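Ralf, proline/betaine transporter (PDB 4D7Q) probably acts as a guanine nucleotide exchange factor through its Sec7 domain, here fused in an engineered chimera to the capping domain of a Rickettsia relative. Local coordinates at residues F239-N244 with T323-T328. The protein carries 2 engineered substitutions. Residues are numbered along the deposited sequence; the frame is centred on the assembly and turned at random.
Sequences FPKLQN and TASFET
Phe239 and Ser325 bring their CA atoms to 5.1 Å where the loop between helix 220-230 and strand 248-252 packs against the last turn of helix 313-325. Residues 239-242 form a type I beta turn, closed by the bond from Leu242 N to Phe239 O, and Ser325 points into it. With OG anti to its own carbonyl carbon (chi1 -73°), Ser325 OG accepts a hydrogen bond from Lys241 N at 3.1 Å, fairly straight at 156°. The same hydroxyl bonds to Gln321 O one helical turn back, so it links the helix backbone to the loop. Around it, Ser325 CB packs against Pro240 CD at 3.6 Å and lies near the plane of the Phe239 ring, at its edge. Lys241 CG lies 3.5 Å from Ser325 OG, and beyond the bend at chi2 its CE comes to 3.9 Å from Ala324 O. Beside this bond, Phe239 turns its edge to the face of Phe326 in an offset edge-to-face pair, planes at 66°, with CE1 of Phe239 4.0 Å from CZ of Phe326. Within the capping domain, a buried serine hydroxyl thus satisfies two backbone groups at once, while the aromatic pair joins the loop to Ile211 of strand 208-214 and Leu225 of helix 220-230, which pack on Phe326.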
loop_
_atom_site.group_PDB
_atom_site.type_symbol
_atom_site.label_atom_id
_atom_site.label_comp_id
_atom_site.label_asym_id
_atom_site.label_seq_id
_atom_site.Cartn_x
_atom_site.Cartn_y
_atom_site.Cartn_z
ATOM N N PHE A 239 16.065 -11.834 -17.897
ATOM C CA PHE A 239 16.909 -11.372 -16.799
ATOM C C PHE A 239 18.371 -11.812 -16.960
ATOM O O PHE A 239 18.660 -13.009 -16.841
ATOM C CB PHE A 239 16.286 -11.807 -15.450
ATOM C CG PHE A 239 14.841 -11.374 -15.323
ATOM C CD1 PHE A 239 14.516 -10.054 -15.022
ATOM C CD2 PHE A 239 13.806 -12.273 -15.551
ATOM C CE1 PHE A 239 13.177 -9.646 -14.934
ATOM C CE2 PHE A 239 12.468 -11.866 -15.473
ATOM C CZ PHE A 239 12.162 -10.551 -15.167
ATOM N N PRO A 240 19.304 -10.862 -17.267
ATOM C CA PRO A 240 20.711 -11.251 -17.492
ATOM C C PRO A 240 21.415 -12.023 -16.371
ATOM O O PRO A 240 22.301 -12.800 -16.678
ATOM C CB PRO A 240 21.407 -9.920 -17.821
ATOM C CG PRO A 240 20.322 -9.019 -18.284
ATOM C CD PRO A 240 19.109 -9.414 -17.511
ATOM N N LYS A 241 21.018 -11.843 -15.092
ATOM C CA LYS A 241 21.648 -12.562 -13.970
ATOM C C LYS A 241 21.031 -13.946 -13.759
ATOM O O LYS A 241 21.499 -14.707 -12.907
ATOM C CB LYS A 241 21.590 -11.739 -12.664
ATOM C CG LYS A 241 22.161 -10.322 -12.760
ATOM C CD LYS A 241 23.678 -10.293 -12.938
ATOM C CE LYS A 241 24.209 -8.886 -12.809
ATOM N NZ LYS A 241 25.419 -8.671 -13.652
ATOM N N LEU A 242 20.012 -14.242 -14.539
ATOM C CA LEU A 242 19.288 -15.481 -14.432
ATOM C C LEU A 242 19.248 -16.318 -15.724
ATOM O O LEU A 242 18.423 -17.186 -15.874
ATOM C CB LEU A 242 17.881 -15.194 -13.908
ATOM C CG LEU A 242 17.765 -14.666 -12.480
ATOM C CD1 LEU A 242 16.357 -14.201 -12.189
ATOM C CD2 LEU A 242 18.180 -15.702 -11.456
ATOM N N GLN A 243 20.151 -16.046 -16.640
ATOM C CA GLN A 243 20.138 -16.690 -17.949
ATOM C C GLN A 243 20.455 -18.209 -18.011
ATOM O O GLN A 243 20.194 -18.833 -19.010
ATOM C CB GLN A 243 20.957 -15.890 -18.941
ATOM C CG GLN A 243 20.261 -14.627 -19.421
ATOM C CD GLN A 243 18.861 -14.861 -19.946
ATOM O OE1 GLN A 243 17.920 -14.363 -19.403
ATOM N NE2 GLN A 243 18.738 -15.608 -21.000
ATOM N N ASN A 244 20.966 -18.777 -16.928
ATOM C CA ASN A 244 21.186 -20.216 -16.811
ATOM C C ASN A 244 20.116 -20.844 -15.924
ATOM O O ASN A 244 20.181 -22.046 -15.663
ATOM C CB ASN A 244 22.588 -20.520 -16.250
ATOM C CG ASN A 244 23.673 -20.416 -17.291
ATOM O OD1 ASN A 244 23.731 -21.203 -18.243
ATOM N ND2 ASN A 244 24.546 -19.428 -17.143
ATOM N N THR A 323 16.467 -7.938 -9.347
ATOM C CA THR A 323 16.745 -6.504 -9.231
ATOM C C THR A 323 18.014 -6.106 -9.968
ATOM O O THR A 323 18.002 -5.132 -10.717
ATOM C CB THR A 323 16.763 -6.035 -7.772
ATOM O OG1 THR A 323 15.605 -6.517 -7.093
ATOM C CG2 THR A 323 16.765 -4.543 -7.678
ATOM N N ALA A 324 19.100 -6.882 -9.786
ATOM C CA ALA A 324 20.391 -6.598 -10.426
ATOM C C ALA A 324 20.362 -6.820 -11.943
ATOM O O ALA A 324 21.240 -6.322 -12.642
ATOM C CB ALA A 324 21.492 -7.417 -9.774
ATOM N N SER A 325 19.327 -7.524 -12.447
ATOM C CA SER A 325 19.110 -7.806 -13.865
ATOM C C SER A 325 18.611 -6.580 -14.623
ATOM O O SER A 325 18.783 -6.506 -15.836
ATOM C CB SER A 325 18.143 -8.971 -14.041
ATOM O OG SER A 325 18.753 -10.202 -13.697
ATOM N N PHE A 326 17.968 -5.638 -13.933
ATOM C CA PHE A 326 17.527 -4.413 -14.581
ATOM C C PHE A 326 18.766 -3.555 -14.778
ATOM O O PHE A 326 19.665 -3.578 -13.938
ATOM C CB PHE A 326 16.417 -3.698 -13.766
ATOM C CG PHE A 326 15.080 -4.421 -13.840
ATOM C CD1 PHE A 326 14.183 -4.159 -14.872
ATOM C CD2 PHE A 326 14.748 -5.405 -12.913
ATOM C CE1 PHE A 326 12.968 -4.849 -14.963
ATOM C CE2 PHE A 326 13.530 -6.106 -13.008
ATOM C CZ PHE A 326 12.646 -5.817 -14.026
ATOM N N GLU A 327 18.866 -2.870 -15.922
ATOM C CA GLU A 327 20.026 -2.017 -16.221
ATOM C C GLU A 327 20.158 -0.868 -15.231
ATOM O O GLU A 327 21.271 -0.525 -14.838
ATOM C CB GLU A 327 19.933 -1.458 -17.641
ATOM C CG GLU A 327 20.280 -2.466 -18.721
ATOM C CD GLU A 327 20.306 -1.887 -20.122
ATOM O OE1 GLU A 327 19.681 -0.825 -20.345
ATOM O OE2 GLU A 327 20.945 -2.506 -21.003
ATOM N N THR A 328 19.025 -0.296 -14.813
ATOM C CA THR A 328 18.978 0.815 -13.861
ATOM C C THR A 328 19.357 0.353 -12.464
ATOM O O THR A 328 18.802 -0.638 -11.955
ATOM C CB THR A 328 17.586 1.456 -13.841
ATOM O OG1 THR A 328 17.060 1.527 -15.169
ATOM C CG2 THR A 328 17.583 2.840 -13.190
#